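Local structure of probable eukaryotic D-amino acid tRNA deacylase, LMAJ005534AAA (Leishmania major, 1TC5) at residues 15-20 with 71-76; 57-62 with 130-135; 96-101 with 172-177. The protein probably hydrolyses D-tyrosyl-tRNA(Tyr), and perhaps other D-aminoacyl-tRNAs, to free D-amino acid and tRNA, working as a homodimeric deacylase. All blocks are in the same frame, centred on the assembly; numbering follows the deposited sequence.

Contact 1 (15-20 with 71-76); sequences LQAMDQ and FTHFSP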
loop_
_atom_site.group_PDB
_atom_site.type_symbol
_atom_site.label_atom_id
_atom_site.label_comp_id
_atom_site.label_asym_id
_atom_site.label_seq_id
_atom_site.Cartn_x
_atom_site.Cartn_y
_atom_site.Cartn_z
ATOM N N LEU A 15 5.316 -1.399 -3.916
ATOM C CA LEU A 15 4.840 -2.121 -5.091
ATOM C C LEU A 15 3.877 -3.182 -4.640
ATOM O O LEU A 15 4.218 -3.985 -3.767
ATOM C CB LEU A 15 6.008 -2.792 -5.831
ATOM C CG LEU A 15 7.259 -1.946 -6.076
ATOM C CD1 LEU A 15 8.440 -2.836 -6.535
ATOM C CD2 LEU A 15 6.984 -0.845 -7.071
ATOM N N GLN A 16 2.682 -3.194 -5.242
ATOM C CA GLN A 16 1.627 -4.157 -4.904
ATOM C C GLN A 16 1.126 -4.853 -6.163
ATOM O O GLN A 16 1.041 -4.233 -7.247
ATOM C CB GLN A 16 0.417 -3.468 -4.257
ATOM C CG GLN A 16 0.653 -2.802 -2.923
ATOM C CD GLN A 16 -0.607 -2.162 -2.353
ATOM O OE1 GLN A 16 -1.487 -2.866 -1.852
ATOM N NE2 GLN A 16 -0.681 -0.827 -2.397
ATOM N N ALA A 17 0.850 -6.149 -6.016
ATOM C CA ALA A 17 0.208 -6.960 -7.064
ATOM C C ALA A 17 -1.222 -6.466 -7.284
ATOM O O ALA A 17 -2.069 -6.569 -6.384
ATOM C CB ALA A 17 0.184 -8.427 -6.675
ATOM N N MET A 18 -1.447 -5.912 -8.469
ATOM C CA MET A 18 -2.736 -5.360 -8.874
ATOM C C MET A 18 -3.499 -6.356 -9.739
ATOM O O MET A 18 -2.923 -6.968 -10.649
ATOM C CB MET A 18 -2.512 -4.073 -9.687
ATOM C CG MET A 18 -3.805 -3.373 -10.164
ATOM S SD MET A 18 -3.480 -1.676 -10.663
ATOM C CE MET A 18 -2.333 -1.946 -12.063
ATOM N N ASP A 19 -4.795 -6.508 -9.465
ATOM C CA ASP A 19 -5.707 -7.154 -10.406
ATOM C C ASP A 19 -6.507 -6.112 -11.188
ATOM O O ASP A 19 -6.573 -6.170 -12.421
ATOM C CB ASP A 19 -6.694 -8.078 -9.696
ATOM C CG ASP A 19 -7.464 -8.932 -10.662
ATOM O OD1 ASP A 19 -6.796 -9.745 -11.315
ATOM O OD2 ASP A 19 -8.699 -8.845 -10.875
ATOM N N GLN A 20 -7.111 -5.172 -10.453
ATOM C CA GLN A 20 -7.815 -4.024 -11.029
ATOM C C GLN A 20 -7.500 -2.750 -10.225
ATOM O O GLN A 20 -7.374 -2.786 -9.013
ATOM C CB GLN A 20 -9.344 -4.213 -10.995
ATOM C CG GLN A 20 -9.915 -5.421 -11.734
ATOM C CD GLN A 20 -9.954 -5.247 -13.237
ATOM O OE1 GLN A 20 -10.932 -4.718 -13.798
ATOM N NE2 GLN A 20 -8.895 -5.697 -13.899
ATOM N N PHE A 71 6.853 -10.408 -8.679
ATOM C CA PHE A 71 5.477 -10.892 -8.508
ATOM C C PHE A 71 5.160 -12.221 -9.220
ATOM O O PHE A 71 5.720 -12.539 -10.267
ATOM C CB PHE A 71 4.459 -9.815 -8.922
ATOM C CG PHE A 71 4.564 -8.551 -8.094
ATOM C CD1 PHE A 71 4.135 -8.532 -6.790
ATOM C CD2 PHE A 71 5.153 -7.401 -8.617
ATOM C CE1 PHE A 71 4.294 -7.375 -5.985
ATOM C CE2 PHE A 71 5.288 -6.250 -7.854
ATOM C CZ PHE A 71 4.873 -6.240 -6.524
ATOM N N THR A 72 4.213 -12.955 -8.635
ATOM C CA THR A 72 3.862 -14.326 -9.015
ATOM C C THR A 72 2.470 -14.435 -9.640
ATOM O O THR A 72 2.023 -15.528 -9.988
ATOM C CB THR A 72 3.900 -15.249 -7.759
ATOM O OG1 THR A 72 3.057 -14.708 -6.737
ATOM C CG2 THR A 72 5.318 -15.282 -7.113
ATOM N N HIS A 73 1.801 -13.301 -9.830
ATOM C CA HIS A 73 0.403 -13.302 -10.265
ATOM C C HIS A 73 0.171 -12.955 -11.745
ATOM O O HIS A 73 -0.953 -12.950 -12.221
ATOM C CB HIS A 73 -0.311 -12.294 -9.389
ATOM C CG HIS A 73 -0.129 -10.871 -9.829
ATOM N ND1 HIS A 73 0.265 -9.879 -8.973
ATOM C CD2 HIS A 73 -0.300 -10.271 -11.028
ATOM C CE1 HIS A 73 0.286 -8.725 -9.614
ATOM N NE2 HIS A 73 -0.066 -8.933 -10.855
ATOM N N PHE A 74 1.220 -12.629 -12.474
ATOM C CA PHE A 74 1.065 -12.167 -13.871
ATOM C C PHE A 74 0.520 -13.217 -14.840
ATOM O O PHE A 74 -0.223 -12.886 -15.784
ATOM C CB PHE A 74 2.392 -11.661 -14.447
ATOM C CG PHE A 74 2.992 -10.488 -13.727
ATOM C CD1 PHE A 74 2.222 -9.616 -12.960
ATOM C CD2 PHE A 74 4.348 -10.235 -13.849
ATOM C CE1 PHE A 74 2.799 -8.554 -12.353
ATOM C CE2 PHE A 74 4.919 -9.171 -13.226
ATOM C CZ PHE A 74 4.161 -8.338 -12.479
ATOM N N SER A 75 0.901 -14.471 -14.604
ATOM C CA SER A 75 0.680 -15.562 -15.546
ATOM C C SER A 75 -0.071 -16.746 -14.921
ATOM O O SER A 75 0.515 -17.825 -14.694
ATOM C CB SER A 75 2.046 -16.051 -16.046
ATOM O OG SER A 75 2.824 -14.973 -16.532
ATOM N N PRO A 76 -1.371 -16.578 -14.684
ATOM C CA PRO A 76 -2.176 -17.634 -14.048
ATOM C C PRO A 76 -2.184 -18.964 -14.824
ATOM O O PRO A 76 -2.401 -20.016 -14.242
ATOM C CB PRO A 76 -3.583 -17.004 -13.944
ATOM C CG PRO A 76 -3.595 -15.842 -14.888
ATOM C CD PRO A 76 -2.171 -15.384 -15.019
#

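Contact 2 (57-62 with 130-135); sequences ALRHAV and CHFVRV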
loop_
_atom_site.group_PDB
_atom_site.type_symbol
_atom_site.label_atom_id
_atom_site.label_comp_id
_atom_site.label_asym_id
_atom_site.label_seq_id
_atom_site.Cartn_x
_atom_site.Cartn_y
_atom_site.Cartn_z
ATOM N N ALA A 57 20.310 7.851 -13.233
ATOM C CA ALA A 57 19.795 7.333 -11.970
ATOM C C ALA A 57 18.276 7.053 -11.998
ATOM O O ALA A 57 17.824 6.072 -11.415
ATOM C CB ALA A 57 20.139 8.292 -10.830
ATOM N N LEU A 58 17.494 7.906 -12.663
ATOM C CA LEU A 58 16.060 7.645 -12.824
ATOM C C LEU A 58 15.815 6.390 -13.660
ATOM O O LEU A 58 14.945 5.591 -13.332
ATOM C CB LEU A 58 15.336 8.818 -13.491
ATOM C CG LEU A 58 14.672 9.890 -12.631
ATOM C CD1 LEU A 58 13.943 10.852 -13.555
ATOM C CD2 LEU A 58 13.713 9.333 -11.579
ATOM N N ARG A 59 16.569 6.248 -14.740
ATOM C CA ARG A 59 16.469 5.100 -15.655
ATOM C C ARG A 59 16.912 3.809 -14.969
ATOM O O ARG A 59 16.404 2.721 -15.268
ATOM C CB ARG A 59 17.353 5.317 -16.889
ATOM C CG ARG A 59 16.725 6.163 -17.988
ATOM C CD ARG A 59 17.401 6.012 -19.357
ATOM N NE ARG A 59 17.038 7.097 -20.277
ATOM C CZ ARG A 59 17.710 8.240 -20.414
ATOM N NH1 ARG A 59 18.810 8.485 -19.700
ATOM N NH2 ARG A 59 17.279 9.156 -21.276
ATOM N N HIS A 60 17.887 3.944 -14.074
ATOM C CA HIS A 60 18.314 2.834 -13.237
ATOM C C HIS A 60 17.167 2.383 -12.361
ATOM O O HIS A 60 16.955 1.198 -12.176
ATOM C CB HIS A 60 19.506 3.206 -12.330
ATOM C CG HIS A 60 19.819 2.172 -11.289
ATOM N ND1 HIS A 60 19.467 2.312 -9.963
ATOM C CD2 HIS A 60 20.421 0.964 -11.389
ATOM C CE1 HIS A 60 19.852 1.244 -9.290
ATOM N NE2 HIS A 60 20.436 0.411 -10.132
ATOM N N ALA A 61 16.439 3.334 -11.797
ATOM C CA ALA A 61 15.338 2.984 -10.918
ATOM C C ALA A 61 14.209 2.309 -11.682
ATOM O O ALA A 61 13.525 1.440 -11.131
ATOM C CB ALA A 61 14.817 4.200 -10.172
ATOM N N VAL A 62 13.998 2.720 -12.924
ATOM C CA VAL A 62 12.963 2.123 -13.766
ATOM C C VAL A 62 13.393 0.679 -14.072
ATOM O O VAL A 62 12.573 -0.217 -14.080
ATOM C CB VAL A 62 12.731 2.927 -15.068
ATOM C CG1 VAL A 62 11.835 2.150 -16.051
ATOM C CG2 VAL A 62 12.101 4.262 -14.773
ATOM N N CYS A 130 7.609 8.855 -14.950
ATOM C CA CYS A 130 6.461 8.312 -15.655
ATOM C C CYS A 130 6.736 8.229 -17.164
ATOM O O CYS A 130 6.342 7.255 -17.807
ATOM C CB CYS A 130 5.197 9.144 -15.377
ATOM S SG CYS A 130 4.580 9.134 -13.639
ATOM N N HIS A 131 7.402 9.248 -17.713
ATOM C CA HIS A 131 7.839 9.219 -19.115
ATOM C C HIS A 131 8.723 7.986 -19.434
ATOM O O HIS A 131 8.514 7.292 -20.439
ATOM C CB HIS A 131 8.575 10.523 -19.460
ATOM C CG HIS A 131 9.264 10.491 -20.793
ATOM N ND1 HIS A 131 8.604 10.176 -21.963
ATOM C CD2 HIS A 131 10.557 10.710 -21.136
ATOM C CE1 HIS A 131 9.459 10.213 -22.971
ATOM N NE2 HIS A 131 10.652 10.524 -22.495
ATOM N N PHE A 132 9.727 7.741 -18.593
ATOM C CA PHE A 132 10.652 6.638 -18.785
ATOM C C PHE A 132 9.932 5.303 -18.723
ATOM O O PHE A 132 10.292 4.387 -19.431
ATOM C CB PHE A 132 11.784 6.680 -17.749
ATOM C CG PHE A 132 12.821 7.756 -17.985
ATOM C CD1 PHE A 132 13.027 8.323 -19.249
ATOM C CD2 PHE A 132 13.635 8.173 -16.933
ATOM C CE1 PHE A 132 14.001 9.295 -19.448
ATOM C CE2 PHE A 132 14.611 9.149 -17.127
ATOM C CZ PHE A 132 14.799 9.704 -18.393
ATOM N N VAL A 133 8.923 5.184 -17.860
ATOM C CA VAL A 133 8.165 3.929 -17.735
ATOM C C VAL A 133 7.331 3.727 -19.001
ATOM O O VAL A 133 7.343 2.654 -19.587
ATOM C CB VAL A 133 7.289 3.896 -16.428
ATOM C CG1 VAL A 133 6.412 2.606 -16.314
ATOM C CG2 VAL A 133 8.180 4.009 -15.195
ATOM N N ARG A 134 6.639 4.773 -19.445
ATOM C CA ARG A 134 5.885 4.730 -20.703
ATOM C C ARG A 134 6.755 4.243 -21.862
ATOM O O ARG A 134 6.335 3.388 -22.652
ATOM C CB ARG A 134 5.338 6.121 -21.086
ATOM C CG ARG A 134 4.120 6.620 -20.306
ATOM C CD ARG A 134 3.731 8.064 -20.701
ATOM N NE ARG A 134 3.460 8.898 -19.548
ATOM C CZ ARG A 134 3.863 10.145 -19.394
ATOM N NH1 ARG A 134 4.593 10.759 -20.314
ATOM N NH2 ARG A 134 3.520 10.790 -18.286
ATOM N N VAL A 135 7.967 4.792 -21.948
ATOM C CA VAL A 135 8.883 4.477 -23.042
ATOM C C VAL A 135 9.320 3.010 -22.945
ATOM O O VAL A 135 9.301 2.296 -23.947
ATOM C CB VAL A 135 10.081 5.468 -23.073
ATOM C CG1 VAL A 135 11.163 5.027 -24.047
ATOM C CG2 VAL A 135 9.581 6.863 -23.443
#

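Contact 3 (96-101 with 172-177); sequences IVPQAS and GTFGNR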
loop_
_atom_site.group_PDB
_atom_site.type_symbol
_atom_site.label_atom_id
_atom_site.label_comp_id
_atom_site.label_asym_id
_atom_site.label_seq_id
_atom_site.Cartn_x
_atom_site.Cartn_y
_atom_site.Cartn_z
ATOM N N ILE A 96 0.755 4.096 -11.458
ATOM C CA ILE A 96 1.747 4.847 -10.677
ATOM C C ILE A 96 0.996 5.919 -9.923
ATOM O O ILE A 96 0.238 6.704 -10.529
ATOM C CB ILE A 96 2.805 5.524 -11.615
ATOM C CG1 ILE A 96 3.497 4.480 -12.488
ATOM C CG2 ILE A 96 3.824 6.269 -10.805
ATOM C CD1 ILE A 96 4.238 5.055 -13.672
ATOM N N VAL A 97 1.195 5.940 -8.611
ATOM C CA VAL A 97 0.601 6.931 -7.747
ATOM C C VAL A 97 1.692 7.687 -6.969
ATOM O O VAL A 97 2.478 7.068 -6.236
ATOM C CB VAL A 97 -0.349 6.251 -6.754
ATOM C CG1 VAL A 97 -1.176 7.264 -6.008
ATOM C CG2 VAL A 97 -1.232 5.242 -7.500
ATOM N N PRO A 98 1.714 9.015 -7.075
ATOM C CA PRO A 98 2.659 9.794 -6.286
ATOM C C PRO A 98 2.213 9.748 -4.828
ATOM O O PRO A 98 1.050 10.037 -4.532
ATOM C CB PRO A 98 2.546 11.210 -6.877
ATOM C CG PRO A 98 1.173 11.291 -7.486
ATOM C CD PRO A 98 0.817 9.877 -7.879
ATOM N N GLN A 99 3.123 9.332 -3.948
ATOM C CA GLN A 99 2.855 9.234 -2.519
ATOM C C GLN A 99 4.076 9.705 -1.756
ATOM O O GLN A 99 4.800 8.901 -1.203
ATOM C CB GLN A 99 2.527 7.787 -2.159
ATOM C CG GLN A 99 1.193 7.323 -2.698
ATOM C CD GLN A 99 0.041 7.849 -1.868
ATOM O OE1 GLN A 99 -0.238 7.296 -0.798
ATOM N NE2 GLN A 99 -0.605 8.941 -2.331
ATOM N N ALA A 100 4.259 11.025 -1.719
ATOM C CA ALA A 100 5.427 11.663 -1.142
ATOM C C ALA A 100 5.500 11.390 0.361
ATOM O O ALA A 100 6.590 11.371 0.936
ATOM C CB ALA A 100 5.379 13.161 -1.419
ATOM N N SER A 101 4.337 11.130 0.959
ATOM C CA SER A 101 4.206 10.874 2.400
ATOM C C SER A 101 4.938 9.619 2.896
ATOM O O SER A 101 5.116 9.446 4.106
ATOM C CB SER A 101 2.728 10.764 2.749
ATOM O OG SER A 101 2.053 9.864 1.875
ATOM N N GLY A 172 -1.041 8.986 -11.747
ATOM C CA GLY A 172 -1.778 10.027 -11.072
ATOM C C GLY A 172 -1.375 11.415 -11.501
ATOM O O GLY A 172 -0.291 11.642 -12.035
ATOM N N THR A 173 -2.295 12.347 -11.317
ATOM C CA THR A 173 -2.034 13.763 -11.553
ATOM C C THR A 173 -1.260 14.254 -10.349
ATOM O O THR A 173 -1.761 14.152 -9.217
ATOM C CB THR A 173 -3.390 14.483 -11.695
ATOM O OG1 THR A 173 -4.108 13.914 -12.806
ATOM C CG2 THR A 173 -3.224 15.972 -12.062
ATOM N N PHE A 174 -0.034 14.722 -10.576
ATOM C CA PHE A 174 0.807 15.198 -9.500
ATOM C C PHE A 174 0.137 16.340 -8.744
ATOM O O PHE A 174 -0.387 17.276 -9.359
ATOM C CB PHE A 174 2.142 15.712 -10.038
ATOM C CG PHE A 174 3.180 15.899 -8.958
ATOM C CD1 PHE A 174 3.778 14.796 -8.373
ATOM C CD2 PHE A 174 3.507 17.164 -8.495
ATOM C CE1 PHE A 174 4.725 14.942 -7.370
ATOM C CE2 PHE A 174 4.444 17.323 -7.480
ATOM C CZ PHE A 174 5.058 16.210 -6.923
ATOM N N GLY A 175 0.177 16.271 -7.415
ATOM C CA GLY A 175 -0.365 17.321 -6.557
ATOM C C GLY A 175 -1.851 17.144 -6.299
ATOM O O GLY A 175 -2.399 17.868 -5.489
ATOM N N ASN A 176 -2.514 16.202 -6.986
ATOM C CA ASN A 176 -3.932 15.939 -6.738
ATOM C C ASN A 176 -4.123 14.953 -5.586
ATOM O O ASN A 176 -3.192 14.289 -5.145
ATOM C CB ASN A 176 -4.670 15.418 -8.005
ATOM C CG ASN A 176 -5.155 16.539 -8.919
ATOM O OD1 ASN A 176 -4.680 17.671 -8.832
ATOM N ND2 ASN A 176 -6.096 16.222 -9.815
ATOM N N ARG A 177 -5.358 14.889 -5.097
ATOM C CA ARG A 177 -5.793 13.870 -4.145
ATOM C C ARG A 177 -5.984 12.565 -4.914
ATOM O O ARG A 177 -6.708 12.532 -5.897
ATOM C CB ARG A 177 -7.103 14.306 -3.486
ATOM C CG ARG A 177 -7.719 13.302 -2.513
ATOM C CD ARG A 177 -8.848 13.894 -1.658
ATOM N NE ARG A 177 -9.971 14.342 -2.486
ATOM C CZ ARG A 177 -10.832 13.541 -3.128
ATOM N NH1 ARG A 177 -10.765 12.217 -3.023
ATOM N NH2 ARG A 177 -11.793 14.071 -3.866
#

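Contact 1 (15-20 with 71-76)
Ala17 and Phe71 bring the two backbones closest together, their CA atoms 6.7 Å apart where the end of strand 10-18 passes a loop with no regular structure. The segments make no backbone bond to each other: the strand is paired instead with strand 37-45, through Gln16 to Met39 and Met18 to Gly37, while Leu15 and Ala17 bond to the backbone of His190 and Pro187. Residues 71-76 therefore add side chains rather than another strand. With CG opposite its own carbonyl carbon (chi1 -61°), the Phe71 ring reaches the strand. Leu15 meets its far end twice: Leu15 CB lies 3.7 Å from Phe71 CZ, and Leu15 O approaches CZ at 3.6 Å in the plane of the ring. One face of the same ring lies under Ala17 CA, and Ala17 CB is 4.0 Å from Phe71 CD1. His190 meets this phenyl ring with its own plane roughly perpendicular. The His73 imidazole turns an edge toward Ala17 CB, but the modelled approach is too short to be relied on. His73 NE2 is 3.5 Å from Met18 O at a poor angle for hydrogen bonding. Gln16 OE1 bonds to Tyr41 OH of the second subunit, so the residue between Leu15 and Ala17 takes part in the subunit interface. Beyond Met18, Gln20 NE2 donates to Asp19 O (2.8 Å, N-H...O 157°). Asp19 and Gln20 both face Glu183, a classic beta bulge where the chain leaves the mixed sheet for the smaller antiparallel sheet of this DTD-family fold.

Contact 2 (57-62 with 130-135)
Phe132 fills the space between the two helices, and three residues of 57-62 touch it. Leu58 CB comes in at the ring edge, in its plane, 3.7 Å from Phe132 CE2. Arg59 lies over one face: its CG is 3.9 Å from the centroid of the Phe132 ring and 17° off the normal, a CH-pi contact displaced toward the rim. The arginine chain, extended from CG to NE, then runs across the ring, bringing the guanidinium face over Phe132 CZ; Arg59 NH2 ends 3.8 Å from Phe132 CE1. The guanidinium and phenyl planes are 34° apart, so the groups overlap without being parallel. At the root of the phenylalanine, Val62 CG2 touches Phe132 CB at 3.8 Å. That methyl stands opposite its own carbonyl carbon, as does Val133 CG2, and the two meet 4.0 Å apart. The chemistry thus grades from branched aliphatic groups inside to an exposed arginine that lies over one face of the ring. Farther out, Leu58 and Val62 also pack on Phe129, Leu58 and Ala61 on Ile11 of strand 10-18, and Val133 on Val169 of strand 169-171. Elsewhere on helix 119-136, Glu141 OE2 receives His131 ND1 and forms a salt bridge with Arg134 NH1. The axes of segments 57-62 and 130-135 approach to 9.7 Å with a signed crossing angle of -52°. This is consistent with ridges-into-grooves packing, the Leu58-Val62 ridge lying between the Arg128-Phe132 and Phe129-Val133 ridges, in the helix pair on the mixed sheet of the fold.

Contact 3 (96-101 with 172-177)
Gly172 N donates to Ile96 O at 2.9 Å with an N-H...O angle of 154°. Ile96 also shares a backbone bond with Ile170, and bonding of one residue to two partners spaced by two is the pattern of parallel strands. The bond thus continues the pairing of strands 93-98 and 169-171, at an outer side of the DTD-family mixed sheet, Gly172 being the first residue after strand 169-171. Beyond it the chains separate and side chains take over. Gly172, with no side chain, lets its CA lie 4.1 Å from Pro98 CD. With CG anti to the backbone N (chi1 -166°), the Phe174 ring turns back toward Pro98 and meets it obliquely. Tyr126 of helix 119-136 touches both Pro98 and Phe174, and its OH bonds to Gly172 O. Asn176 N bonds to Thr173 O at 3.1 Å, closing a type II turn from Thr173 to Asn176 in which Gly175 takes a positive phi of 86°. Thr173 OG1, bonded to Asn147 ND2 and Val25 O, ties the turn to other loops. In the other segment, Gln99 NE2 donates to Pro98 O at 3.0 Å. Gln99 OE1 bonds to Thr189 OG1 of the second subunit, and Ser101 OG to Thr189 O there; as in related deacylases, this inter-subunit junction is probably part of the active site. Across the segments, the apolar side-chain contact is Pro98 CB to Phe174 CD1, 4.1 Å.

How the contacts relate
Contact 1 is buried, contact 2 is buried except for Arg59 at its margin, and contact 3 is only partly buried. Contacts 1 and 3 reach the same mixed sheet on opposite sides of the chain's centre, their centres about 21 Å apart: one adds aromatic side chains to a strand, the other extends strand pairing by a backbone bond. Contact 2 is helix against helix and wholly a matter of side-chain packing. It meets contact 3 directly, since Ile96 CD1 lies 4.1 Å from Cys130 SG, bringing the helix 119-136 onto strand 93-98. Contacts 1 and 3 each have residues bonded to the second subunit; contact 2 is untouched by it.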